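Local structure of sarcosine oxidase (Pyrococcus horikoshii, 1Y56) at residues V16-R27 with A341-I352; Y308-I318 with I329-M340. The protein probably oxidises L-proline as the FAD-carrying beta subunit of an L-proline dehydrogenase complex, which in this assembly also binds FMN. All blocks are in the same frame, centred on the assembly; numbering follows the deposited sequence.

Interaction 1 of 2, residues V16-R27 with A341-I352; sequences VGVTIAHELAKR and APAVGEMVAELI. With FAD (flavin-adenine dinucleotide), chain I.
Ile-20 lies across Gly-345 where the two helices meet, with Ile-20 CA 3.9 Å from Gly-345 CA. The axes pass 7.8 Å apart at a crossing angle of -50°, an approach that a side chain at Gly-345 would probably hinder, since it would point at Thr-19 O and Glu-23 CG. Ile-20 sets CG1 beside the backbone N (chi1 -72°), over Gly-345 CA, which leaves CG2 anti to that N, where it reaches Val-348 CG1 at 3.8 Å. Toward the FAD end, Thr-19 turns its CG2 methyl to the CB of Ala-341, and Val-16 CG1 meets Val-344 CG2 at 3.9 Å, the two valines roughly perpendicular. The amide of Val-16 donates to FAD O2P (3.1 Å); Gly-17 ends a GxGxxG pattern, consistent with the Rossmann-type dinucleotide-binding motif of this family. At the other end Leu-24 CD2 touches Ala-349 CA and Ile-352 CG2, and the bent chain of Glu-23 lays CG against the backbone of Gly-345 and Glu-346. Its OE1 holds Arg-27 NH2 at 2.7 Å. The guanidinium carries the CB of Ala-349 over one face, and its NH1 makes a long salt bridge to Glu-350 OE2 (3.8 Å), the planes 62° apart. A leucine in place of Arg-27 would probably leave the carboxylate of Glu-23 without this positive mate and break the ionic link to Glu-350. Glu-346 instead pairs with Arg-66, and Glu-350 OE1 accepts from Lys-358 N. Helix 58-78 packs on Glu-23 and Pro-342, while strand 327-331 lies against Ile-20, Val-348 and Ile-352, and strand 31-34 against Leu-24.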
loop_
_atom_site.group_PDB
_atom_site.type_symbol
_atom_site.label_atom_id
_atom_site.label_comp_id
_atom_site.label_asym_id
_atom_site.label_seq_id
_atom_site.Cartn_x
_atom_site.Cartn_y
_atom_site.Cartn_z
ATOM N N VAL B 16 30.115 35.787 16.710
ATOM C CA VAL B 16 30.792 35.797 18.003
ATOM C C VAL B 16 31.847 34.692 18.117
ATOM O O VAL B 16 33.004 34.952 18.468
ATOM C CB VAL B 16 29.789 35.760 19.165
ATOM C CG1 VAL B 16 30.510 35.728 20.499
ATOM C CG2 VAL B 16 28.900 36.980 19.082
ATOM N N GLY B 17 31.443 33.469 17.795
ATOM C CA GLY B 17 32.343 32.328 17.859
ATOM C C GLY B 17 33.596 32.534 17.033
ATOM O O GLY B 17 34.695 32.326 17.544
ATOM N N VAL B 18 33.439 32.952 15.770
ATOM C CA VAL B 18 34.592 33.053 14.855
ATOM C C VAL B 18 35.474 34.250 15.204
ATOM O O VAL B 18 36.699 34.202 15.037
ATOM C CB VAL B 18 34.220 33.034 13.326
ATOM C CG1 VAL B 18 32.976 32.235 13.090
ATOM C CG2 VAL B 18 34.057 34.426 12.755
ATOM N N THR B 19 34.843 35.299 15.721
ATOM C CA THR B 19 35.538 36.522 16.052
ATOM C C THR B 19 36.452 36.292 17.253
ATOM O O THR B 19 37.523 36.871 17.339
ATOM C CB THR B 19 34.535 37.669 16.273
ATOM O OG1 THR B 19 35.154 38.916 15.961
ATOM C CG2 THR B 19 33.996 37.696 17.703
ATOM N N ILE B 20 36.011 35.426 18.162
ATOM C CA ILE B 20 36.790 35.005 19.323
ATOM C C ILE B 20 37.966 34.131 18.883
ATOM O O ILE B 20 39.111 34.382 19.249
ATOM C CB ILE B 20 35.901 34.237 20.349
ATOM C CG1 ILE B 20 34.944 35.205 21.063
ATOM C CG2 ILE B 20 36.755 33.465 21.355
ATOM C CD1 ILE B 20 33.815 34.529 21.859
ATOM N N ALA B 21 37.673 33.104 18.094
ATOM C CA ALA B 21 38.714 32.257 17.535
ATOM C C ALA B 21 39.750 33.141 16.878
ATOM O O ALA B 21 40.942 33.001 17.133
ATOM C CB ALA B 21 38.133 31.306 16.526
ATOM N N HIS B 22 39.267 34.075 16.062
ATOM C CA HIS B 22 40.118 34.981 15.303
ATOM C C HIS B 22 41.147 35.718 16.165
ATOM O O HIS B 22 42.322 35.770 15.814
ATOM C CB HIS B 22 39.272 35.972 14.504
ATOM C CG HIS B 22 40.032 37.171 14.047
ATOM N ND1 HIS B 22 41.046 37.095 13.117
ATOM C CD2 HIS B 22 39.945 38.472 14.407
ATOM C CE1 HIS B 22 41.545 38.300 12.916
ATOM N NE2 HIS B 22 40.897 39.154 13.688
ATOM N N GLU B 23 40.707 36.276 17.289
ATOM C CA GLU B 23 41.630 36.935 18.208
ATOM C C GLU B 23 42.618 35.955 18.837
ATOM O O GLU B 23 43.803 36.238 18.915
ATOM C CB GLU B 23 40.891 37.705 19.304
ATOM C CG GLU B 23 40.168 38.952 18.838
ATOM C CD GLU B 23 41.089 40.082 18.365
ATOM O OE1 GLU B 23 42.332 39.914 18.326
ATOM O OE2 GLU B 23 40.541 41.157 18.021
ATOM N N LEU B 24 42.126 34.808 19.279
ATOM C CA LEU B 24 42.977 33.834 19.926
ATOM C C LEU B 24 44.079 33.364 18.984
ATOM O O LEU B 24 45.243 33.239 19.395
ATOM C CB LEU B 24 42.155 32.640 20.418
ATOM C CG LEU B 24 41.291 32.834 21.668
ATOM C CD1 LEU B 24 40.198 31.786 21.697
ATOM C CD2 LEU B 24 42.108 32.820 22.959
ATOM N N ALA B 25 43.707 33.135 17.724
ATOM C CA ALA B 25 44.617 32.588 16.727
ATOM C C ALA B 25 45.689 33.581 16.299
ATOM O O ALA B 25 46.856 33.215 16.163
ATOM C CB ALA B 25 43.847 32.080 15.525
ATOM N N LYS B 26 45.304 34.836 16.090
ATOM C CA LYS B 26 46.287 35.847 15.712
ATOM C C LYS B 26 47.178 36.190 16.902
ATOM O O LYS B 26 48.243 36.771 16.728
ATOM C CB LYS B 26 45.650 37.101 15.087
ATOM C CG LYS B 26 45.018 38.074 16.065
ATOM C CD LYS B 26 45.520 39.514 15.859
ATOM C CE LYS B 26 45.023 40.158 14.559
ATOM N NZ LYS B 26 45.569 41.542 14.379
ATOM N N ARG B 27 46.738 35.818 18.100
ATOM C CA ARG B 27 47.528 35.999 19.315
ATOM C C ARG B 27 48.483 34.830 19.549
ATOM O O ARG B 27 49.160 34.771 20.579
ATOM C CB ARG B 27 46.613 36.175 20.531
ATOM C CG ARG B 27 46.129 37.596 20.767
ATOM C CD ARG B 27 45.123 37.617 21.882
ATOM N NE ARG B 27 44.904 38.942 22.452
ATOM C CZ ARG B 27 44.213 39.912 21.854
ATOM N NH1 ARG B 27 44.045 41.084 22.460
ATOM N NH2 ARG B 27 43.690 39.714 20.650
ATOM N N ALA B 341 30.679 41.911 18.530
ATOM C CA ALA B 341 31.531 40.742 18.348
ATOM C C ALA B 341 33.034 41.008 18.349
ATOM O O ALA B 341 33.751 40.373 19.118
ATOM C CB ALA B 341 31.108 39.955 17.110
ATOM N N PRO B 342 33.524 41.942 17.502
ATOM C CA PRO B 342 34.954 42.235 17.459
ATOM C C PRO B 342 35.523 42.559 18.828
ATOM O O PRO B 342 36.611 42.082 19.173
ATOM C CB PRO B 342 35.010 43.479 16.585
ATOM C CG PRO B 342 33.899 43.304 15.674
ATOM C CD PRO B 342 32.803 42.789 16.535
ATOM N N ALA B 343 34.792 43.357 19.600
ATOM C CA ALA B 343 35.208 43.678 20.952
ATOM C C ALA B 343 35.119 42.493 21.912
ATOM O O ALA B 343 36.041 42.286 22.706
ATOM C CB ALA B 343 34.448 44.871 21.485
ATOM N N VAL B 344 34.042 41.704 21.859
ATOM C CA VAL B 344 33.973 40.565 22.789
ATOM C C VAL B 344 35.050 39.529 22.456
ATOM O O VAL B 344 35.547 38.826 23.349
ATOM C CB VAL B 344 32.565 39.908 22.949
ATOM C CG1 VAL B 344 31.464 40.933 22.806
ATOM C CG2 VAL B 344 32.368 38.750 21.997
ATOM N N GLY B 345 35.417 39.455 21.174
ATOM C CA GLY B 345 36.512 38.600 20.739
ATOM C C GLY B 345 37.743 38.997 21.526
ATOM O O GLY B 345 38.337 38.175 22.238
ATOM N N GLU B 346 38.094 40.278 21.422
ATOM C CA GLU B 346 39.198 40.856 22.179
ATOM C C GLU B 346 39.107 40.557 23.685
ATOM O O GLU B 346 40.071 40.066 24.267
ATOM C CB GLU B 346 39.264 42.363 21.931
ATOM C CG GLU B 346 40.600 43.012 22.253
ATOM C CD GLU B 346 40.617 44.496 21.896
ATOM O OE1 GLU B 346 41.201 44.835 20.831
ATOM O OE2 GLU B 346 40.034 45.309 22.666
ATOM N N MET B 347 37.960 40.835 24.306
ATOM C CA MET B 347 37.770 40.573 25.739
ATOM C C MET B 347 37.994 39.109 26.133
ATOM O O MET B 347 38.751 38.829 27.057
ATOM C CB MET B 347 36.368 40.981 26.179
ATOM C CG MET B 347 36.180 42.447 26.443
ATOM S SD MET B 347 34.419 42.803 26.516
ATOM C CE MET B 347 34.408 44.131 27.692
ATOM N N VAL B 348 37.312 38.191 25.444
ATOM C CA VAL B 348 37.392 36.763 25.744
ATOM C C VAL B 348 38.826 36.283 25.572
ATOM O O VAL B 348 39.343 35.587 26.434
ATOM C CB VAL B 348 36.401 35.921 24.885
ATOM C CG1 VAL B 348 36.663 34.419 25.031
ATOM C CG2 VAL B 348 34.958 36.251 25.249
ATOM N N ALA B 349 39.474 36.677 24.474
ATOM C CA ALA B 349 40.888 36.349 24.252
ATOM C C ALA B 349 41.733 36.731 25.475
ATOM O O ALA B 349 42.423 35.891 26.040
ATOM C CB ALA B 349 41.410 37.041 23.006
ATOM N N GLU B 350 41.632 37.990 25.895
ATOM C CA GLU B 350 42.350 38.498 27.053
ATOM C C GLU B 350 42.030 37.754 28.342
ATOM O O GLU B 350 42.924 37.489 29.139
ATOM C CB GLU B 350 42.093 39.991 27.224
ATOM C CG GLU B 350 42.838 40.866 26.224
ATOM C CD GLU B 350 42.454 42.336 26.315
ATOM O OE1 GLU B 350 41.686 42.718 27.231
ATOM O OE2 GLU B 350 42.924 43.121 25.457
ATOM N N LEU B 351 40.760 37.425 28.557
ATOM C CA LEU B 351 40.396 36.597 29.694
ATOM C C LEU B 351 41.178 35.287 29.656
ATOM O O LEU B 351 41.921 34.982 30.589
ATOM C CB LEU B 351 38.894 36.333 29.730
ATOM C CG LEU B 351 38.020 37.385 30.413
ATOM C CD1 LEU B 351 36.561 37.022 30.278
ATOM C CD2 LEU B 351 38.378 37.535 31.888
ATOM N N ILE B 352 41.037 34.535 28.564
ATOM C CA ILE B 352 41.718 33.248 28.389
ATOM C C ILE B 352 43.205 33.399 28.640
ATOM O O ILE B 352 43.846 32.539 29.228
ATOM C CB ILE B 352 41.581 32.731 26.921
ATOM C CG1 ILE B 352 40.112 32.610 26.470
ATOM C CG2 ILE B 352 42.424 31.446 26.683
ATOM C CD1 ILE B 352 39.299 31.603 27.189
HETATM P PA FAD I . 24.809 32.716 16.350
HETATM O O1A FAD I . 23.463 32.072 16.493
HETATM O O2A FAD I . 25.085 33.533 15.115
HETATM O O5B FAD I . 25.934 31.589 16.550
HETATM C C5B FAD I . 25.720 30.478 17.404
HETATM C C4B FAD I . 26.109 29.244 16.615
HETATM O O4B FAD I . 26.258 28.146 17.507
HETATM C C3B FAD I . 25.057 28.838 15.585
HETATM O O3B FAD I . 25.599 28.970 14.260
HETATM C C2B FAD I . 24.727 27.395 15.926
HETATM O O2B FAD I . 24.733 26.516 14.812
HETATM C C1B FAD I . 25.869 26.974 16.810
HETATM N N9A FAD I . 25.482 25.872 17.717
HETATM C C8A FAD I . 24.377 25.772 18.480
HETATM N N7A FAD I . 24.417 24.586 19.131
HETATM C C5A FAD I . 25.550 23.953 18.766
HETATM C C6A FAD I . 26.131 22.736 19.104
HETATM N N6A FAD I . 25.524 21.904 19.988
HETATM N N1A FAD I . 27.307 22.389 18.547
HETATM C C2A FAD I . 27.933 23.201 17.668
HETATM N N3A FAD I . 27.399 24.384 17.321
HETATM C C4A FAD I . 26.216 24.773 17.869
HETATM N N1 FAD I . 22.771 42.330 16.100
HETATM C C2 FAD I . 23.398 43.496 15.854
HETATM O O2 FAD I . 24.449 43.748 16.472
HETATM N N3 FAD I . 22.932 44.396 14.968
HETATM C C4 FAD I . 21.806 44.186 14.259
HETATM O O4 FAD I . 21.393 45.033 13.431
HETATM C C4X FAD I . 21.090 43.013 14.462
HETATM N N5 FAD I . 19.944 42.727 13.794
HETATM C C5X FAD I . 19.285 41.560 14.019
HETATM C C6 FAD I . 18.107 41.303 13.306
HETATM C C7 FAD I . 17.406 40.109 13.505
HETATM C C7M FAD I . 16.135 39.846 12.729
HETATM C C8 FAD I . 17.895 39.174 14.430
HETATM C C8M FAD I . 17.195 37.896 14.685
HETATM C C9 FAD I . 19.066 39.429 15.143
HETATM C C9A FAD I . 19.775 40.614 14.944
HETATM N N10 FAD I . 20.907 40.833 15.647
HETATM C C10 FAD I . 21.628 42.036 15.452
HETATM C "C1'" FAD I . 21.371 39.847 16.616
HETATM C "C2'" FAD I . 22.594 39.130 16.110
HETATM O "O2'" FAD I . 22.187 38.319 15.016
HETATM C "C3'" FAD I . 23.107 38.233 17.212
HETATM O "O3'" FAD I . 23.340 39.014 18.392
HETATM C "C4'" FAD I . 24.397 37.566 16.772
HETATM O "O4'" FAD I . 24.205 36.806 15.564
HETATM C "C5'" FAD I . 24.918 36.645 17.858
HETATM O "O5'" FAD I . 25.978 35.917 17.253
HETATM P P FAD I . 26.405 34.527 17.888
HETATM O O1P FAD I . 26.486 34.729 19.379
HETATM O O2P FAD I . 27.583 34.037 17.097
HETATM O O3P FAD I . 25.074 33.656 17.624
#

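Interaction 2 of 2, residues Y308-I318 with I329-M340; sequences YAKTPDSNPAI and IAAGFSGHGFMM. With FAD (flavin-adenine dinucleotide), chain I.
Gly-335 sets its CA over the centre of the Tyr-308 ring, a CH-pi contact 3.5 Å from the centroid and 3° off the ring normal; a CB would collide with the ring. The same ring turns its edge to the dimethylbenzene side of the flavin. Next along, Phe-333 packs on Pro-316 CB through CD1 (3.5 Å) and on Ile-318 CD1 through CE1, both side chains crossing it at about a right angle. The CE methyl of Met-340 closes on Pro-316 CG. Backbone bonds fix these groups: Ala-317 and Ala-331 form an antiparallel hydrogen-bonded pair, and Ser-334 N donates to Ala-309 O from above the carbonyl plane (3.0 Å). With its OG beside the backbone N (chi1 -43°), Ser-334 donates to Gly-332 O and weakly accepts from Thr-311 N. Farther out, Thr-311 OG1 donates to Asn-315 O at 2.6 Å, and an Asx turn at Asp-313 shapes the loop, with Arg-368 pairing with the aspartate. One water joins Asn-315 OD1 to His-336 NE2. The type I' turn from Phe-333 to His-336 leads into helix 337-354, where Met-339 N donates to FAD O2 at 2.7 Å. A strand, a glycine-rich turn and a helix start directed at the flavin C2 carbonyl are consistent with the FAD site of the sarcosine oxidase-like amine oxidoreductases.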
loop_
_atom_site.group_PDB
_atom_site.type_symbol
_atom_site.label_atom_id
_atom_site.label_comp_id
_atom_site.label_asym_id
_atom_site.label_seq_id
_atom_site.Cartn_x
_atom_site.Cartn_y
_atom_site.Cartn_z
ATOM N N TYR B 308 16.510 36.357 18.966
ATOM C CA TYR B 308 17.256 37.147 19.918
ATOM C C TYR B 308 17.503 36.143 21.036
ATOM O O TYR B 308 16.591 35.406 21.416
ATOM C CB TYR B 308 16.411 38.293 20.458
ATOM C CG TYR B 308 16.378 39.586 19.658
ATOM C CD1 TYR B 308 16.731 39.634 18.294
ATOM C CD2 TYR B 308 15.942 40.773 20.273
ATOM C CE1 TYR B 308 16.665 40.848 17.572
ATOM C CE2 TYR B 308 15.864 41.973 19.577
ATOM C CZ TYR B 308 16.227 42.016 18.230
ATOM O OH TYR B 308 16.141 43.230 17.575
ATOM N N ALA B 309 18.731 36.073 21.535
ATOM C CA ALA B 309 19.010 35.298 22.739
ATOM C C ALA B 309 18.962 36.253 23.924
ATOM O O ALA B 309 19.968 36.896 24.252
ATOM C CB ALA B 309 20.350 34.604 22.651
ATOM N N LYS B 310 17.782 36.351 24.545
ATOM C CA LYS B 310 17.510 37.348 25.584
ATOM C C LYS B 310 17.922 36.940 27.001
ATOM O O LYS B 310 17.705 35.798 27.409
ATOM C CB LYS B 310 16.028 37.723 25.569
ATOM C CG LYS B 310 15.667 38.822 24.571
ATOM C CD LYS B 310 14.288 39.436 24.846
ATOM C CE LYS B 310 14.260 40.262 26.141
ATOM N NZ LYS B 310 12.896 40.810 26.434
ATOM N N THR B 311 18.516 37.881 27.735
ATOM C CA THR B 311 18.643 37.782 29.188
ATOM C C THR B 311 17.697 38.785 29.849
ATOM O O THR B 311 17.205 39.704 29.182
ATOM C CB THR B 311 20.066 38.082 29.668
ATOM O OG1 THR B 311 20.431 39.411 29.278
ATOM C CG2 THR B 311 21.057 37.071 29.108
ATOM N N PRO B 312 17.441 38.625 31.161
ATOM C CA PRO B 312 16.530 39.511 31.885
ATOM C C PRO B 312 16.906 40.990 31.850
ATOM O O PRO B 312 16.032 41.843 32.022
ATOM C CB PRO B 312 16.604 38.993 33.317
ATOM C CG PRO B 312 17.009 37.593 33.177
ATOM C CD PRO B 312 17.967 37.573 32.041
ATOM N N ASP B 313 18.183 41.295 31.639
ATOM C CA ASP B 313 18.610 42.688 31.548
ATOM C C ASP B 313 19.173 43.041 30.174
ATOM O O ASP B 313 19.923 44.000 30.040
ATOM C CB ASP B 313 19.597 43.047 32.666
ATOM C CG ASP B 313 20.899 42.263 32.586
ATOM O OD1 ASP B 313 21.690 42.329 33.559
ATOM O OD2 ASP B 313 21.143 41.579 31.567
ATOM N N SER B 314 18.823 42.265 29.153
ATOM C CA SER B 314 19.279 42.543 27.785
ATOM C C SER B 314 20.788 42.741 27.604
ATOM O O SER B 314 21.206 43.389 26.651
ATOM C CB SER B 314 18.535 43.743 27.201
ATOM O OG SER B 314 17.202 43.384 26.884
ATOM N N ASN B 315 21.590 42.185 28.509
ATOM C CA ASN B 315 23.043 42.179 28.384
ATOM C C ASN B 315 23.560 40.752 28.328
ATOM O O ASN B 315 22.990 39.866 28.954
ATOM C CB ASN B 315 23.696 42.901 29.560
ATOM C CG ASN B 315 23.651 44.406 29.417
ATOM O OD1 ASN B 315 24.515 45.008 28.777
ATOM N ND2 ASN B 315 22.659 45.027 30.033
ATOM N N PRO B 316 24.641 40.510 27.571
ATOM C CA PRO B 316 25.161 39.153 27.508
ATOM C C PRO B 316 25.754 38.652 28.816
ATOM O O PRO B 316 25.920 39.418 29.760
ATOM C CB PRO B 316 26.253 39.261 26.452
ATOM C CG PRO B 316 26.637 40.693 26.452
ATOM C CD PRO B 316 25.404 41.429 26.708
ATOM N N ALA B 317 26.034 37.353 28.854
ATOM C CA ALA B 317 26.840 36.739 29.898
ATOM C C ALA B 317 28.174 36.380 29.281
ATOM O O ALA B 317 28.266 35.472 28.442
ATOM C CB ALA B 317 26.173 35.509 30.442
ATOM N N ILE B 318 29.199 37.128 29.676
ATOM C CA ILE B 318 30.535 36.963 29.152
ATOM C C ILE B 318 31.446 36.869 30.347
ATOM O O ILE B 318 31.614 37.837 31.087
ATOM C CB ILE B 318 30.932 38.144 28.251
ATOM C CG1 ILE B 318 29.920 38.289 27.099
ATOM C CG2 ILE B 318 32.358 37.968 27.735
ATOM C CD1 ILE B 318 29.996 39.607 26.350
ATOM N N ILE B 329 31.805 31.644 28.940
ATOM C CA ILE B 329 30.572 31.897 28.247
ATOM C C ILE B 329 30.637 33.284 27.604
ATOM O O ILE B 329 31.141 34.237 28.207
ATOM C CB ILE B 329 29.332 31.705 29.187
ATOM C CG1 ILE B 329 28.028 31.634 28.374
ATOM C CG2 ILE B 329 29.292 32.779 30.272
ATOM C CD1 ILE B 329 26.830 31.087 29.131
ATOM N N ALA B 330 30.168 33.356 26.359
ATOM C CA ALA B 330 29.928 34.609 25.654
ATOM C C ALA B 330 28.630 34.462 24.868
ATOM O O ALA B 330 28.653 34.143 23.675
ATOM C CB ALA B 330 31.072 34.915 24.721
ATOM N N ALA B 331 27.499 34.683 25.542
ATOM C CA ALA B 331 26.184 34.392 24.966
ATOM C C ALA B 331 25.059 35.243 25.560
ATOM O O ALA B 331 25.142 35.686 26.703
ATOM C CB ALA B 331 25.867 32.913 25.135
ATOM N N GLY B 332 24.007 35.460 24.777
ATOM C CA GLY B 332 22.840 36.201 25.240
ATOM C C GLY B 332 22.908 37.664 24.853
ATOM O O GLY B 332 22.678 38.543 25.674
ATOM N N PHE B 333 23.203 37.934 23.589
ATOM C CA PHE B 333 23.458 39.304 23.173
ATOM C C PHE B 333 22.195 40.127 22.930
ATOM O O PHE B 333 22.256 41.324 22.630
ATOM C CB PHE B 333 24.419 39.324 21.996
ATOM C CG PHE B 333 25.794 38.804 22.339
ATOM C CD1 PHE B 333 26.731 39.628 22.958
ATOM C CD2 PHE B 333 26.146 37.486 22.065
ATOM C CE1 PHE B 333 28.014 39.143 23.292
ATOM C CE2 PHE B 333 27.423 36.993 22.394
ATOM C CZ PHE B 333 28.358 37.825 23.005
ATOM N N SER B 334 21.047 39.483 23.103
ATOM C CA SER B 334 19.771 40.187 23.178
ATOM C C SER B 334 19.549 41.197 22.046
ATOM O O SER B 334 18.984 42.260 22.269
ATOM C CB SER B 334 19.627 40.883 24.541
ATOM O OG SER B 334 20.051 40.040 25.607
ATOM N N GLY B 335 19.991 40.857 20.837
ATOM C CA GLY B 335 19.619 41.612 19.649
ATOM C C GLY B 335 20.700 42.516 19.090
ATOM O O GLY B 335 20.556 43.057 17.989
ATOM N N HIS B 336 21.785 42.686 19.835
ATOM C CA HIS B 336 22.852 43.578 19.424
ATOM C C HIS B 336 24.214 42.912 19.596
ATOM O O HIS B 336 25.215 43.575 19.858
ATOM C CB HIS B 336 22.767 44.887 20.210
ATOM C CG HIS B 336 22.754 44.703 21.696
ATOM N ND1 HIS B 336 21.604 44.799 22.447
ATOM C CD2 HIS B 336 23.751 44.424 22.571
ATOM C CE1 HIS B 336 21.891 44.590 23.721
ATOM N NE2 HIS B 336 23.186 44.353 23.822
ATOM N N GLY B 337 24.247 41.594 19.442
ATOM C CA GLY B 337 25.491 40.846 19.568
ATOM C C GLY B 337 26.398 40.872 18.355
ATOM O O GLY B 337 27.589 40.598 18.477
ATOM N N PHE B 338 25.859 41.186 17.179
ATOM C CA PHE B 338 26.699 41.275 15.978
ATOM C C PHE B 338 27.694 42.438 16.076
ATOM O O PHE B 338 28.895 42.240 15.907
ATOM C CB PHE B 338 25.848 41.367 14.710
ATOM C CG PHE B 338 26.573 41.923 13.523
ATOM C CD1 PHE B 338 26.231 43.170 13.007
ATOM C CD2 PHE B 338 27.588 41.204 12.903
ATOM C CE1 PHE B 338 26.900 43.698 11.883
ATOM C CE2 PHE B 338 28.267 41.724 11.780
ATOM C CZ PHE B 338 27.921 42.967 11.274
ATOM N N MET B 339 27.182 43.631 16.378
ATOM C CA MET B 339 28.007 44.817 16.557
ATOM C C MET B 339 29.083 44.655 17.639
ATOM O O MET B 339 30.188 45.177 17.503
ATOM C CB MET B 339 27.134 46.036 16.830
ATOM C CG MET B 339 26.256 45.956 18.057
ATOM S SD MET B 339 25.212 47.432 18.190
ATOM C CE MET B 339 23.699 46.970 17.331
ATOM N N MET B 340 28.776 43.909 18.694
ATOM C CA MET B 340 29.724 43.748 19.800
ATOM C C MET B 340 30.895 42.816 19.481
ATOM O O MET B 340 31.965 42.920 20.090
ATOM C CB MET B 340 29.004 43.227 21.040
ATOM C CG MET B 340 28.246 44.274 21.812
ATOM S SD MET B 340 27.397 43.597 23.248
ATOM C CE MET B 340 28.783 43.080 24.266
HETATM P PA FAD I . 24.809 32.716 16.350
HETATM O O1A FAD I . 23.463 32.072 16.493
HETATM O O2A FAD I . 25.085 33.533 15.115
HETATM O O5B FAD I . 25.934 31.589 16.550
HETATM C C5B FAD I . 25.720 30.478 17.404
HETATM C C4B FAD I . 26.109 29.244 16.615
HETATM O O4B FAD I . 26.258 28.146 17.507
HETATM C C3B FAD I . 25.057 28.838 15.585
HETATM O O3B FAD I . 25.599 28.970 14.260
HETATM C C2B FAD I . 24.727 27.395 15.926
HETATM O O2B FAD I . 24.733 26.516 14.812
HETATM C C1B FAD I . 25.869 26.974 16.810
HETATM N N9A FAD I . 25.482 25.872 17.717
HETATM C C8A FAD I . 24.377 25.772 18.480
HETATM N N7A FAD I . 24.417 24.586 19.131
HETATM C C5A FAD I . 25.550 23.953 18.766
HETATM C C6A FAD I . 26.131 22.736 19.104
HETATM N N6A FAD I . 25.524 21.904 19.988
HETATM N N1A FAD I . 27.307 22.389 18.547
HETATM C C2A FAD I . 27.933 23.201 17.668
HETATM N N3A FAD I . 27.399 24.384 17.321
HETATM C C4A FAD I . 26.216 24.773 17.869
HETATM N N1 FAD I . 22.771 42.330 16.100
HETATM C C2 FAD I . 23.398 43.496 15.854
HETATM O O2 FAD I . 24.449 43.748 16.472
HETATM N N3 FAD I . 22.932 44.396 14.968
HETATM C C4 FAD I . 21.806 44.186 14.259
HETATM O O4 FAD I . 21.393 45.033 13.431
HETATM C C4X FAD I . 21.090 43.013 14.462
HETATM N N5 FAD I . 19.944 42.727 13.794
HETATM C C5X FAD I . 19.285 41.560 14.019
HETATM C C6 FAD I . 18.107 41.303 13.306
HETATM C C7 FAD I . 17.406 40.109 13.505
HETATM C C7M FAD I . 16.135 39.846 12.729
HETATM C C8 FAD I . 17.895 39.174 14.430
HETATM C C8M FAD I . 17.195 37.896 14.685
HETATM C C9 FAD I . 19.066 39.429 15.143
HETATM C C9A FAD I . 19.775 40.614 14.944
HETATM N N10 FAD I . 20.907 40.833 15.647
HETATM C C10 FAD I . 21.628 42.036 15.452
HETATM C "C1'" FAD I . 21.371 39.847 16.616
HETATM C "C2'" FAD I . 22.594 39.130 16.110
HETATM O "O2'" FAD I . 22.187 38.319 15.016
HETATM C "C3'" FAD I . 23.107 38.233 17.212
HETATM O "O3'" FAD I . 23.340 39.014 18.392
HETATM C "C4'" FAD I . 24.397 37.566 16.772
HETATM O "O4'" FAD I . 24.205 36.806 15.564
HETATM C "C5'" FAD I . 24.918 36.645 17.858
HETATM O "O5'" FAD I . 25.978 35.917 17.253
HETATM P P FAD I . 26.405 34.527 17.888
HETATM O O1P FAD I . 26.486 34.729 19.379
HETATM O O2P FAD I . 27.583 34.037 17.097
HETATM O O3P FAD I . 25.074 33.656 17.624
HETATM O O HOH W 1 24.976 44.398 26.054
#

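How the interactions relate
Both contacts are buried and use helix 337-354: interaction 2 includes its first turn, at the flavin ring, and interaction 1 the length that follows. Along the chain 308-318 with 329-340 is nested inside the loop that 16-27 and 341-352 close. Their chemistry differs: interaction 1 is helix packing without a hydrogen bond between its segments, largely apolar, with a charged end where buried Glu-23 meets the partly exposed Arg-27 and Glu-350, whereas interaction 2 mixes strand bonds, tight turns and aromatic contacts. They meet where Val-16 CG2 touches Phe-333 CE2 at 3.6 Å and Ile-20 CD1 packs on Ala-330 CB. FAD spans both, its phosphate at 16-27 and its isoalloxazine at 329-340.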